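Local atomic coordinates of group 3 allergen SMIPP-S YvT004A06 (Sarcoptes scabiei type hominis, PDB entry 3H7T), a protein that belongs to the trypsin-like serine protease family but is an inactivated paralogue, so the endopeptidase activity assigned to the family is probably lacking here. Residues G28-A33 against K100-I105; F35-A40 against Y86-T91; C42-K47 against I72-Y77; I51-G56 against V67-I72. All coordinates share one frame; numbering follows the deposited sequence.

Interaction 1. Residues G28-A33 against K100-I105; sequences GSILTA and KTTKKI
The carbonyl of I30 receives the backbone N-H of I105, the one direct hydrogen bond between residues 28-33 and 100-105. I105 N lies 2.8 Å from I30 O, the N-H pointing almost straight at the oxygen and nearly along the C=O axis. CA of K104 adds a C-H...O contact to the same atom, 3.4 Å from I30 O. A water donates to L31 O and to I105 O, the carbonyl of the residue whose N-H makes the direct bond, joining these two carbonyls.

Much of the remaining contact is aliphatic carbon laid against backbone carbonyls. CB of I30 sits 3.3 Å from K103 O, and CB of K104 is equally close, 3.3 Å, to L31 O; the lysine chain stays beside that oxygen as far as CD, and only then leads its amine away. I105 holds CG1 anti to its own nitrogen (chi1 -173°), which turns CG2 toward the strand; there CG2 meets I30 O and lies 3.4 Å from S29 OG.

Methyl groups meet at two points. CD1 of I30 lies 4.1 Å from T102 CG2, where the two side chains cross at about a right angle, and CD2 of L31 approaches I105 CG2.

The two backbones run 90° apart. I105, S29 and L31 also pack on L196 of the other beta-sheet. L31 and T32, both opposite F35, form a classic beta bulge. Such a crossing is typical of the two-barrel trypsin fold, in which a connecting segment passes over the N-terminal barrel on its way to the C-terminal one.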
loop_
_atom_site.group_PDB
_atom_site.type_symbol
_atom_site.label_atom_id
_atom_site.label_comp_id
_atom_site.label_asym_id
_atom_site.label_seq_id
_atom_site.Cartn_x
_atom_site.Cartn_y
_atom_site.Cartn_z
ATOM N N GLY A 28 2.507 1.740 4.525
ATOM C CA GLY A 28 3.656 1.013 3.987
ATOM C C GLY A 28 3.724 -0.371 4.609
ATOM O O GLY A 28 2.890 -0.726 5.452
ATOM N N SER A 29 4.714 -1.155 4.200
ATOM C CA SER A 29 4.899 -2.487 4.759
ATOM C C SER A 29 6.397 -2.818 4.900
ATOM O O SER A 29 7.199 -2.431 4.043
ATOM C CB SER A 29 4.182 -3.519 3.875
ATOM O OG SER A 29 3.675 -4.585 4.663
ATOM N N ILE A 30 6.755 -3.515 5.982
ATOM C CA ILE A 30 8.125 -3.958 6.241
ATOM C C ILE A 30 8.513 -5.135 5.349
ATOM O O ILE A 30 7.950 -6.227 5.477
ATOM C CB ILE A 30 8.342 -4.470 7.710
ATOM C CG1 ILE A 30 7.631 -3.590 8.758
ATOM C CG2 ILE A 30 9.838 -4.676 7.987
ATOM C CD1 ILE A 30 8.434 -2.472 9.328
ATOM N N LEU A 31 9.503 -4.923 4.488
ATOM C CA LEU A 31 10.097 -6.026 3.725
ATOM C C LEU A 31 11.314 -6.635 4.438
ATOM O O LEU A 31 11.436 -7.864 4.546
ATOM C CB LEU A 31 10.439 -5.574 2.299
ATOM C CG LEU A 31 9.227 -5.193 1.437
ATOM C CD1 LEU A 31 9.653 -4.843 0.022
ATOM C CD2 LEU A 31 8.162 -6.291 1.427
ATOM N N THR A 32 12.210 -5.769 4.910
ATOM C CA THR A 32 13.358 -6.170 5.738
ATOM C C THR A 32 13.600 -5.084 6.776
ATOM O O THR A 32 12.930 -4.047 6.761
ATOM C CB THR A 32 14.674 -6.370 4.921
ATOM O OG1 THR A 32 15.181 -5.102 4.484
ATOM C CG2 THR A 32 14.471 -7.289 3.714
ATOM N N ALA A 33 14.578 -5.305 7.652
ATOM C CA ALA A 33 14.927 -4.338 8.690
ATOM C C ALA A 33 15.361 -2.987 8.120
ATOM O O ALA A 33 15.376 -1.983 8.827
ATOM C CB ALA A 33 16.013 -4.910 9.599
ATOM N N LYS A 100 6.332 -9.120 17.358
ATOM C CA LYS A 100 5.130 -8.805 18.119
ATOM C C LYS A 100 4.385 -7.658 17.446
ATOM O O LYS A 100 3.283 -7.844 16.938
ATOM C CB LYS A 100 5.476 -8.450 19.567
ATOM C CG LYS A 100 4.270 -8.139 20.448
ATOM C CD LYS A 100 4.690 -7.832 21.888
ATOM C CE LYS A 100 4.899 -9.104 22.708
ATOM N NZ LYS A 100 3.612 -9.795 23.028
ATOM N N THR A 101 5.007 -6.482 17.438
ATOM C CA THR A 101 4.395 -5.284 16.872
ATOM C C THR A 101 5.103 -4.857 15.592
ATOM O O THR A 101 4.592 -4.026 14.846
ATOM C CB THR A 101 4.421 -4.102 17.874
ATOM O OG1 THR A 101 5.770 -3.646 18.046
ATOM C CG2 THR A 101 3.839 -4.510 19.227
ATOM N N THR A 102 6.287 -5.416 15.350
ATOM C CA THR A 102 7.091 -5.038 14.196
ATOM C C THR A 102 7.738 -6.273 13.565
ATOM O O THR A 102 8.653 -6.867 14.145
ATOM C CB THR A 102 8.166 -3.986 14.568
ATOM O OG1 THR A 102 7.583 -2.964 15.391
ATOM C CG2 THR A 102 8.734 -3.341 13.321
ATOM N N LYS A 103 7.242 -6.656 12.384
ATOM C CA LYS A 103 7.696 -7.866 11.679
ATOM C C LYS A 103 7.762 -7.627 10.179
ATOM O O LYS A 103 6.993 -6.834 9.639
ATOM C CB LYS A 103 6.748 -9.050 11.933
ATOM C CG LYS A 103 6.560 -9.439 13.397
ATOM C CD LYS A 103 5.511 -10.535 13.580
ATOM C CE LYS A 103 6.041 -11.918 13.232
ATOM N NZ LYS A 103 4.979 -12.952 13.391
ATOM N N LYS A 104 8.657 -8.340 9.496
ATOM C CA LYS A 104 8.682 -8.279 8.038
ATOM C C LYS A 104 7.595 -9.163 7.426
ATOM O O LYS A 104 7.214 -10.188 7.998
ATOM C CB LYS A 104 10.074 -8.603 7.464
ATOM C CG LYS A 104 10.663 -9.947 7.847
ATOM C CD LYS A 104 12.018 -10.152 7.165
ATOM C CE LYS A 104 12.775 -11.330 7.743
ATOM N NZ LYS A 104 13.489 -10.962 9.000
ATOM N N ILE A 105 7.084 -8.737 6.275
ATOM C CA ILE A 105 6.142 -9.527 5.487
ATOM C C ILE A 105 6.877 -10.091 4.274
ATOM O O ILE A 105 7.612 -9.366 3.607
ATOM C CB ILE A 105 4.905 -8.679 5.023
ATOM C CG1 ILE A 105 3.844 -9.554 4.342
ATOM C CG2 ILE A 105 5.320 -7.542 4.086
ATOM C CD1 ILE A 105 2.858 -10.207 5.293
HETATM O O HOH W 1 10.062 -9.615 2.997
#

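Interaction 2. Residues F35-A40 against Y86-T91; sequences FVITAA and YAVIET
V36 O accepts the N-H of I89 across the strand pair at 2.7 Å from I89 N, in a bond straight to within a few degrees. The oxygen is gripped a second time by a C-H...O contact from V88 CA, 3.3 Å from V36 O. V36 N returns a bond to I89 O; T38 and A87 repeat the exchange as a second hydrogen-bonded pair, with A87 N 2.8 Å from T38 O. Strands 35-38 and 87-91 are antiparallel neighbours in the closed six-stranded N-terminal barrel of the trypsin fold.

F35, I37, V88 and E90 occupy one face. The F35 ring and the E90 side chain lie side by side and point the same way, with F35 CE1 3.7 Å from E90 CB and the ring and carboxylate planes 41° apart. The extended glutamate, its CG anti to the backbone N (chi1 180°), carries its carboxylate along the ring to Y73, whose hydroxyl bonds OE1. F35 CD1 also touches V88 CG1 at 3.7 Å.

On the other face T38 CG2 meets I89 CD1, 3.7 Å away, while T38 OG1 is bonded to G27 O. Beyond the strand A40 CB presses against Y86 O at 3.4 Å. In active relatives the catalytic histidine directly follows the equivalent of A40.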
loop_
_atom_site.group_PDB
_atom_site.type_symbol
_atom_site.label_atom_id
_atom_site.label_comp_id
_atom_site.label_asym_id
_atom_site.label_seq_id
_atom_site.Cartn_x
_atom_site.Cartn_y
_atom_site.Cartn_z
ATOM N N PHE A 35 14.311 -2.037 4.652
ATOM C CA PHE A 35 13.471 -1.681 3.500
ATOM C C PHE A 35 11.958 -1.706 3.757
ATOM O O PHE A 35 11.418 -2.651 4.343
ATOM C CB PHE A 35 13.813 -2.564 2.296
ATOM C CG PHE A 35 15.186 -2.311 1.730
ATOM C CD1 PHE A 35 15.413 -1.243 0.864
ATOM C CD2 PHE A 35 16.253 -3.142 2.065
ATOM C CE1 PHE A 35 16.688 -1.002 0.341
ATOM C CE2 PHE A 35 17.530 -2.915 1.548
ATOM C CZ PHE A 35 17.749 -1.844 0.683
ATOM N N VAL A 36 11.289 -0.657 3.287
ATOM C CA VAL A 36 9.839 -0.549 3.362
ATOM C C VAL A 36 9.284 -0.308 1.960
ATOM O O VAL A 36 9.907 0.390 1.163
ATOM C CB VAL A 36 9.419 0.594 4.327
ATOM C CG1 VAL A 36 7.986 1.071 4.052
ATOM C CG2 VAL A 36 9.570 0.146 5.778
ATOM N N ILE A 37 8.128 -0.901 1.656
ATOM C CA ILE A 37 7.460 -0.663 0.376
ATOM C C ILE A 37 6.146 0.110 0.571
ATOM O O ILE A 37 5.356 -0.204 1.457
ATOM C CB ILE A 37 7.236 -1.969 -0.433
ATOM C CG1 ILE A 37 6.639 -1.661 -1.816
ATOM C CG2 ILE A 37 6.386 -2.984 0.354
ATOM C CD1 ILE A 37 6.736 -2.815 -2.805
ATOM N N THR A 38 5.943 1.114 -0.274
ATOM C CA THR A 38 4.740 1.947 -0.260
ATOM C C THR A 38 4.334 2.236 -1.714
ATOM O O THR A 38 4.898 1.642 -2.640
ATOM C CB THR A 38 4.972 3.248 0.590
ATOM O OG1 THR A 38 3.741 3.949 0.768
ATOM C CG2 THR A 38 6.005 4.185 -0.061
ATOM N N ALA A 39 3.345 3.107 -1.920
ATOM C CA ALA A 39 2.959 3.510 -3.273
ATOM C C ALA A 39 3.873 4.619 -3.771
ATOM O O ALA A 39 4.299 5.465 -2.991
ATOM C CB ALA A 39 1.510 3.984 -3.303
ATOM N N ALA A 40 4.157 4.623 -5.072
ATOM C CA ALA A 40 4.962 5.690 -5.675
ATOM C C ALA A 40 4.326 7.074 -5.534
ATOM O O ALA A 40 5.026 8.042 -5.253
ATOM C CB ALA A 40 5.250 5.386 -7.120
ATOM N N TYR A 86 4.591 1.877 -7.211
ATOM C CA TYR A 86 5.231 1.432 -5.974
ATOM C C TYR A 86 6.546 2.169 -5.744
ATOM O O TYR A 86 7.185 2.651 -6.692
ATOM C CB TYR A 86 5.447 -0.085 -5.976
ATOM C CG TYR A 86 6.440 -0.556 -7.027
ATOM C CD1 TYR A 86 7.747 -0.879 -6.677
ATOM C CD2 TYR A 86 6.066 -0.675 -8.364
ATOM C CE1 TYR A 86 8.666 -1.307 -7.637
ATOM C CE2 TYR A 86 6.975 -1.094 -9.332
ATOM C CZ TYR A 86 8.272 -1.414 -8.958
ATOM O OH TYR A 86 9.178 -1.834 -9.903
ATOM N N ALA A 87 6.930 2.289 -4.477
ATOM C CA ALA A 87 8.253 2.809 -4.143
ATOM C C ALA A 87 8.854 2.029 -2.998
ATOM O O ALA A 87 8.141 1.544 -2.119
ATOM C CB ALA A 87 8.193 4.284 -3.804
ATOM N N VAL A 88 10.174 1.896 -3.018
ATOM C CA VAL A 88 10.862 1.249 -1.922
ATOM C C VAL A 88 11.690 2.280 -1.183
ATOM O O VAL A 88 12.441 3.052 -1.786
ATOM C CB VAL A 88 11.715 0.048 -2.379
ATOM C CG1 VAL A 88 12.492 -0.529 -1.205
ATOM C CG2 VAL A 88 10.821 -1.017 -3.008
ATOM N N ILE A 89 11.515 2.295 0.128
ATOM C CA ILE A 89 12.200 3.236 0.986
ATOM C C ILE A 89 13.240 2.482 1.794
ATOM O O ILE A 89 12.933 1.470 2.430
ATOM C CB ILE A 89 11.206 3.971 1.927
ATOM C CG1 ILE A 89 10.154 4.732 1.107
ATOM C CG2 ILE A 89 11.956 4.926 2.858
ATOM C CD1 ILE A 89 8.930 5.213 1.918
ATOM N N GLU A 90 14.481 2.956 1.737
ATOM C CA GLU A 90 15.523 2.449 2.622
ATOM C C GLU A 90 15.625 3.377 3.829
ATOM O O GLU A 90 15.666 4.597 3.673
ATOM C CB GLU A 90 16.867 2.341 1.890
ATOM C CG GLU A 90 17.998 1.819 2.768
ATOM C CD GLU A 90 19.313 1.641 2.025
ATOM O OE1 GLU A 90 19.369 1.871 0.795
ATOM O OE2 GLU A 90 20.297 1.252 2.683
ATOM N N THR A 91 15.653 2.797 5.026
ATOM C CA THR A 91 15.721 3.582 6.262
ATOM C C THR A 91 17.151 4.003 6.597
ATOM O O THR A 91 18.120 3.357 6.167
ATOM C CB THR A 91 15.080 2.836 7.463
ATOM O OG1 THR A 91 15.736 1.577 7.673
ATOM C CG2 THR A 91 13.600 2.594 7.215
#

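Interaction 3. Residues C42-K47 against I72-Y77; sequences CVDGTK and IYIVRY
A type II beta turn from V43 to T46, leading out of the short, weakly bonded helix 40-43, packs on I72 and I74 of strand 65-74. Within the turn T46 N donates to V43 O at 3.0 Å. No direct hydrogen bond joins residues 42-47 to 72-77; side chains make the contact, some meeting the turn's backbone.

V43 faces the strand with CG2, which lies between its backbone N and carbonyl carbon. This methyl meets I72 CG2 at 3.9 Å and, more loosely, I74 CD1 at 4.2 Å. The tip of I74 reaches on to the turn backbone, its CD1 3.9 Å from D44 CA.

D44 meets Y77 with one carboxylate oxygen: OD2 is 3.6 Å from Y77 CD2, at the ring edge and in its plane, while the carboxylate stands 89° to the ring. A water bonded to Y77 O gives a weak second bond to OD2. D44 OD1 is held by Q235 NE2; Q235 also makes a backbone hydrogen bond with I72, tying the C-terminal residue to both segments.

A short helix at the histidine position of active relatives, with C42 next to it in a disulfide to C26, is characteristic of the trypsin fold.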
loop_
_atom_site.group_PDB
_atom_site.type_symbol
_atom_site.label_atom_id
_atom_site.label_comp_id
_atom_site.label_asym_id
_atom_site.label_seq_id
_atom_site.Cartn_x
_atom_site.Cartn_y
_atom_site.Cartn_z
ATOM N N CYS A 42 3.008 8.422 -3.291
ATOM C CA CYS A 42 3.240 8.959 -1.957
ATOM C C CYS A 42 4.512 9.784 -1.869
ATOM O O CYS A 42 4.563 10.764 -1.131
ATOM C CB CYS A 42 3.336 7.814 -0.944
ATOM S SG CYS A 42 1.853 6.784 -0.861
ATOM N N VAL A 43 5.538 9.376 -2.610
ATOM C CA VAL A 43 6.893 9.875 -2.363
ATOM C C VAL A 43 7.663 10.293 -3.622
ATOM O O VAL A 43 8.819 10.715 -3.532
ATOM C CB VAL A 43 7.729 8.846 -1.552
ATOM C CG1 VAL A 43 7.121 8.622 -0.149
ATOM C CG2 VAL A 43 7.858 7.520 -2.316
ATOM N N ASP A 44 7.018 10.172 -4.782
ATOM C CA ASP A 44 7.612 10.552 -6.065
ATOM C C ASP A 44 8.097 12.002 -6.058
ATOM O O ASP A 44 7.308 12.925 -5.867
ATOM C CB ASP A 44 6.598 10.351 -7.196
ATOM C CG ASP A 44 7.188 10.606 -8.572
ATOM O OD1 ASP A 44 8.402 10.385 -8.761
ATOM O OD2 ASP A 44 6.429 11.017 -9.473
ATOM N N GLY A 45 9.402 12.178 -6.258
ATOM C CA GLY A 45 10.022 13.501 -6.324
ATOM C C GLY A 45 10.231 14.161 -4.971
ATOM O O GLY A 45 10.473 15.363 -4.902
ATOM N N THR A 46 10.147 13.370 -3.902
ATOM C CA THR A 46 10.328 13.865 -2.539
ATOM C C THR A 46 11.672 13.413 -1.977
ATOM O O THR A 46 12.025 12.229 -2.044
ATOM C CB THR A 46 9.167 13.413 -1.608
ATOM O OG1 THR A 46 7.931 13.951 -2.092
ATOM C CG2 THR A 46 9.379 13.899 -0.179
ATOM N N LYS A 47 12.414 14.375 -1.431
ATOM C CA LYS A 47 13.699 14.122 -0.779
ATOM C C LYS A 47 13.521 13.213 0.435
ATOM O O LYS A 47 12.554 13.373 1.182
ATOM C CB LYS A 47 14.356 15.445 -0.366
ATOM C CG LYS A 47 14.940 16.231 -1.539
ATOM C CD LYS A 47 15.576 17.537 -1.089
ATOM C CE LYS A 47 16.368 18.182 -2.223
ATOM N NZ LYS A 47 17.041 19.440 -1.790
ATOM N N ILE A 72 15.196 6.636 -1.670
ATOM C CA ILE A 72 13.900 6.323 -2.252
ATOM C C ILE A 72 14.122 5.698 -3.631
ATOM O O ILE A 72 14.811 6.274 -4.473
ATOM C CB ILE A 72 13.017 7.590 -2.417
ATOM C CG1 ILE A 72 12.861 8.365 -1.092
ATOM C CG2 ILE A 72 11.655 7.239 -3.027
ATOM C CD1 ILE A 72 12.345 7.551 0.089
ATOM N N TYR A 73 13.528 4.532 -3.857
ATOM C CA TYR A 73 13.646 3.842 -5.142
ATOM C C TYR A 73 12.309 3.825 -5.850
ATOM O O TYR A 73 11.334 3.275 -5.333
ATOM C CB TYR A 73 14.162 2.416 -4.944
ATOM C CG TYR A 73 15.488 2.370 -4.235
ATOM C CD1 TYR A 73 16.684 2.302 -4.955
ATOM C CD2 TYR A 73 15.555 2.412 -2.841
ATOM C CE1 TYR A 73 17.910 2.269 -4.302
ATOM C CE2 TYR A 73 16.774 2.377 -2.183
ATOM C CZ TYR A 73 17.946 2.305 -2.919
ATOM O OH TYR A 73 19.156 2.276 -2.265
ATOM N N ILE A 74 12.276 4.459 -7.021
ATOM C CA ILE A 74 11.109 4.486 -7.896
ATOM C C ILE A 74 11.513 3.823 -9.217
ATOM O O ILE A 74 12.575 4.129 -9.766
ATOM C CB ILE A 74 10.656 5.938 -8.193
ATOM C CG1 ILE A 74 10.568 6.783 -6.907
ATOM C CG2 ILE A 74 9.361 5.954 -9.009
ATOM C CD1 ILE A 74 9.167 6.954 -6.317
ATOM N N VAL A 75 10.677 2.918 -9.721
ATOM C CA VAL A 75 10.964 2.234 -10.992
ATOM C C VAL A 75 9.894 2.521 -12.049
ATOM O O VAL A 75 8.937 1.756 -12.212
ATOM C CB VAL A 75 11.162 0.701 -10.806
ATOM C CG1 VAL A 75 11.697 0.055 -12.098
ATOM C CG2 VAL A 75 12.099 0.413 -9.641
ATOM N N ARG A 76 10.071 3.638 -12.753
ATOM C CA ARG A 76 9.223 4.042 -13.889
ATOM C C ARG A 76 7.755 4.331 -13.531
ATOM O O ARG A 76 6.838 3.999 -14.290
ATOM C CB ARG A 76 9.336 3.036 -15.053
ATOM C CG ARG A 76 10.784 2.769 -15.523
ATOM C CD ARG A 76 11.475 4.067 -15.965
ATOM N NE ARG A 76 10.746 4.722 -17.052
ATOM C CZ ARG A 76 10.889 5.999 -17.398
ATOM N NH1 ARG A 76 10.175 6.498 -18.402
ATOM N NH2 ARG A 76 11.741 6.781 -16.744
ATOM N N TYR A 77 7.528 4.971 -12.385
ATOM C CA TYR A 77 6.172 5.402 -12.044
ATOM C C TYR A 77 5.632 6.340 -13.120
ATOM O O TYR A 77 6.305 7.296 -13.501
ATOM C CB TYR A 77 6.135 6.100 -10.683
ATOM C CG TYR A 77 4.772 6.644 -10.309
ATOM C CD1 TYR A 77 3.628 5.840 -10.375
ATOM C CD2 TYR A 77 4.629 7.954 -9.850
ATOM C CE1 TYR A 77 2.377 6.339 -10.016
ATOM C CE2 TYR A 77 3.379 8.464 -9.487
ATOM C CZ TYR A 77 2.267 7.651 -9.573
ATOM O OH TYR A 77 1.046 8.146 -9.225
HETATM O O HOH W 2 7.635 9.538 -12.226
#

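Interaction 4. Residues I51-G56 against V67-I72; sequences ISIHYG and VMAKKI
I51 and A69, with I53 and V67, carry the backbone pairing of strands 51-55 and 67-72. A69 N donates to I51 O at 3.0 Å. Two residues on, I53 and V67 exchange bonds as an antiparallel hydrogen-bonded pair: I53 N is 2.9 Å from V67 O, while the return bond from V67 N to I53 O is longer, 3.1 Å, and more bent, with an N-H...O angle of 150°. S52 and M68 form the non-hydrogen-bonded pair between them.

The apolar contacts gather largely on the face of I53 and V67. V67 sets CG1 between its backbone N and carbonyl carbon (chi1 61°), and so directs that methyl at the partner strand. There it touches I53 CB at 3.8 Å and comes to the edge of the Y55 ring, 4.1 Å from CE2 and near the ring plane. The hydroxyl of Y55 bonds the backbone N of K96. I51 CB faces A69 CB at 3.9 Å, and I51 CD1 reaches I72 CD1 tip to tip, 3.6 Å away. I89 of the neighbouring strand packs against I53, A69 and I72.

Sulfur makes one further contact: the bent side chain of M68 folds back so that SD lies 3.7 Å from I51 O.

The strands run 130° apart, well short of straight antiparallel. After A69 the second strand turns away through K70 and K71, which both face E90 in a classic beta bulge. This is a twisted beta hairpin whose second strand is bent, here belonging to the closed N-terminal barrel of the trypsin fold.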
loop_
_atom_site.group_PDB
_atom_site.type_symbol
_atom_site.label_atom_id
_atom_site.label_comp_id
_atom_site.label_asym_id
_atom_site.label_seq_id
_atom_site.Cartn_x
_atom_site.Cartn_y
_atom_site.Cartn_z
ATOM N N ILE A 51 10.906 12.400 4.642
ATOM C CA ILE A 51 10.099 11.192 4.824
ATOM C C ILE A 51 10.446 10.461 6.123
ATOM O O ILE A 51 11.619 10.243 6.432
ATOM C CB ILE A 51 10.224 10.240 3.604
ATOM C CG1 ILE A 51 9.700 10.928 2.333
ATOM C CG2 ILE A 51 9.475 8.920 3.849
ATOM C CD1 ILE A 51 10.121 10.240 1.033
ATOM N N SER A 52 9.408 10.096 6.872
ATOM C CA SER A 52 9.545 9.343 8.113
ATOM C C SER A 52 8.762 8.032 8.028
ATOM O O SER A 52 7.691 7.975 7.422
ATOM C CB SER A 52 9.043 10.177 9.298
ATOM O OG SER A 52 9.332 9.534 10.531
ATOM N N ILE A 53 9.313 6.986 8.634
ATOM C CA ILE A 53 8.646 5.694 8.733
ATOM C C ILE A 53 8.257 5.467 10.192
ATOM O O ILE A 53 9.126 5.431 11.071
ATOM C CB ILE A 53 9.545 4.532 8.217
ATOM C CG1 ILE A 53 9.792 4.667 6.712
ATOM C CG2 ILE A 53 8.917 3.172 8.508
ATOM C CD1 ILE A 53 11.062 5.449 6.373
ATOM N N HIS A 54 6.956 5.312 10.435
ATOM C CA HIS A 54 6.418 5.131 11.785
ATOM C C HIS A 54 5.975 3.684 11.949
ATOM O O HIS A 54 5.087 3.220 11.231
ATOM C CB HIS A 54 5.254 6.112 12.032
ATOM C CG HIS A 54 4.596 5.961 13.371
ATOM N ND1 HIS A 54 5.207 6.330 14.548
ATOM C CD2 HIS A 54 3.368 5.504 13.714
ATOM C CE1 HIS A 54 4.391 6.093 15.560
ATOM N NE2 HIS A 54 3.269 5.588 15.079
ATOM N N TYR A 55 6.611 2.974 12.883
ATOM C CA TYR A 55 6.385 1.540 13.070
ATOM C C TYR A 55 6.131 1.124 14.525
ATOM O O TYR A 55 6.464 1.861 15.459
ATOM C CB TYR A 55 7.543 0.727 12.468
ATOM C CG TYR A 55 8.890 0.793 13.176
ATOM C CD1 TYR A 55 9.199 -0.091 14.211
ATOM C CD2 TYR A 55 9.871 1.700 12.773
ATOM C CE1 TYR A 55 10.437 -0.062 14.842
ATOM C CE2 TYR A 55 11.113 1.745 13.399
ATOM C CZ TYR A 55 11.393 0.854 14.430
ATOM O OH TYR A 55 12.624 0.881 15.053
ATOM N N GLY A 56 5.531 -0.054 14.692
ATOM C CA GLY A 56 5.283 -0.644 16.005
ATOM C C GLY A 56 4.153 -0.030 16.813
ATOM O O GLY A 56 4.101 -0.201 18.028
ATOM N N VAL A 67 11.736 6.594 12.139
ATOM C CA VAL A 67 13.066 6.505 11.557
ATOM C C VAL A 67 13.022 7.224 10.214
ATOM O O VAL A 67 12.060 7.077 9.447
ATOM C CB VAL A 67 13.534 5.022 11.428
ATOM C CG1 VAL A 67 12.603 4.213 10.520
ATOM C CG2 VAL A 67 14.980 4.932 10.950
ATOM N N MET A 68 14.050 8.024 9.952
ATOM C CA MET A 68 14.128 8.812 8.731
ATOM C C MET A 68 14.439 7.920 7.532
ATOM O O MET A 68 15.073 6.871 7.675
ATOM C CB MET A 68 15.210 9.886 8.882
ATOM C CG MET A 68 14.793 11.290 8.445
ATOM S SD MET A 68 13.297 11.891 9.271
ATOM C CE MET A 68 13.643 13.647 9.401
ATOM N N ALA A 69 13.980 8.334 6.354
ATOM C CA ALA A 69 14.357 7.662 5.110
ATOM C C ALA A 69 15.761 8.082 4.695
ATOM O O ALA A 69 16.170 9.221 4.934
ATOM C CB ALA A 69 13.373 7.985 4.013
ATOM N N LYS A 70 16.484 7.153 4.078
ATOM C CA LYS A 70 17.810 7.421 3.529
ATOM C C LYS A 70 17.752 7.544 2.007
ATOM O O LYS A 70 18.229 8.529 1.446
ATOM C CB LYS A 70 18.787 6.318 3.942
ATOM C CG LYS A 70 20.232 6.560 3.527
ATOM C CD LYS A 70 21.194 5.691 4.326
ATOM C CE LYS A 70 21.143 4.237 3.887
ATOM N NZ LYS A 70 22.034 3.383 4.719
ATOM N N LYS A 71 17.177 6.535 1.351
ATOM C CA LYS A 71 17.045 6.514 -0.106
ATOM C C LYS A 71 15.635 6.099 -0.533
ATOM O O LYS A 71 14.972 5.312 0.147
ATOM C CB LYS A 71 18.065 5.553 -0.728
ATOM C CG LYS A 71 19.526 5.918 -0.479
ATOM C CD LYS A 71 20.417 4.712 -0.703
ATOM C CE LYS A 71 21.786 4.884 -0.061
ATOM N NZ LYS A 71 22.572 3.617 -0.111
ATOM N N ILE A 72 15.196 6.636 -1.670
ATOM C CA ILE A 72 13.900 6.323 -2.252
ATOM C C ILE A 72 14.122 5.698 -3.631
ATOM O O ILE A 72 14.811 6.274 -4.473
ATOM C CB ILE A 72 13.017 7.590 -2.417
ATOM C CG1 ILE A 72 12.861 8.365 -1.092
ATOM C CG2 ILE A 72 11.655 7.239 -3.027
ATOM C CD1 ILE A 72 12.345 7.551 0.089
#

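How the interactions relate
All four interactions reach one closed antiparallel barrel. Strand 87-91 of interaction 2 lies next to strand 65-74, which serves both 3 and 4: V88 O bonds Y73 N at 2.8 Å, and E90 N bonds K71 O at 2.9 Å. Interactions 3 and 4 share I72 and also touch through V43 CG1 and I51 CD1, 3.6 Å apart. Interaction 1 joins 2 where S29 N meets I37 O at 3.0 Å, and meets 4 at T102 and Y55. Interactions 2 and 3 probably border what corresponds to the active site of active relatives. A zinc ion lies about 5 Å from the side chain of Y86 in interaction 2, but the zinc ligands E178 and E209 lie elsewhere.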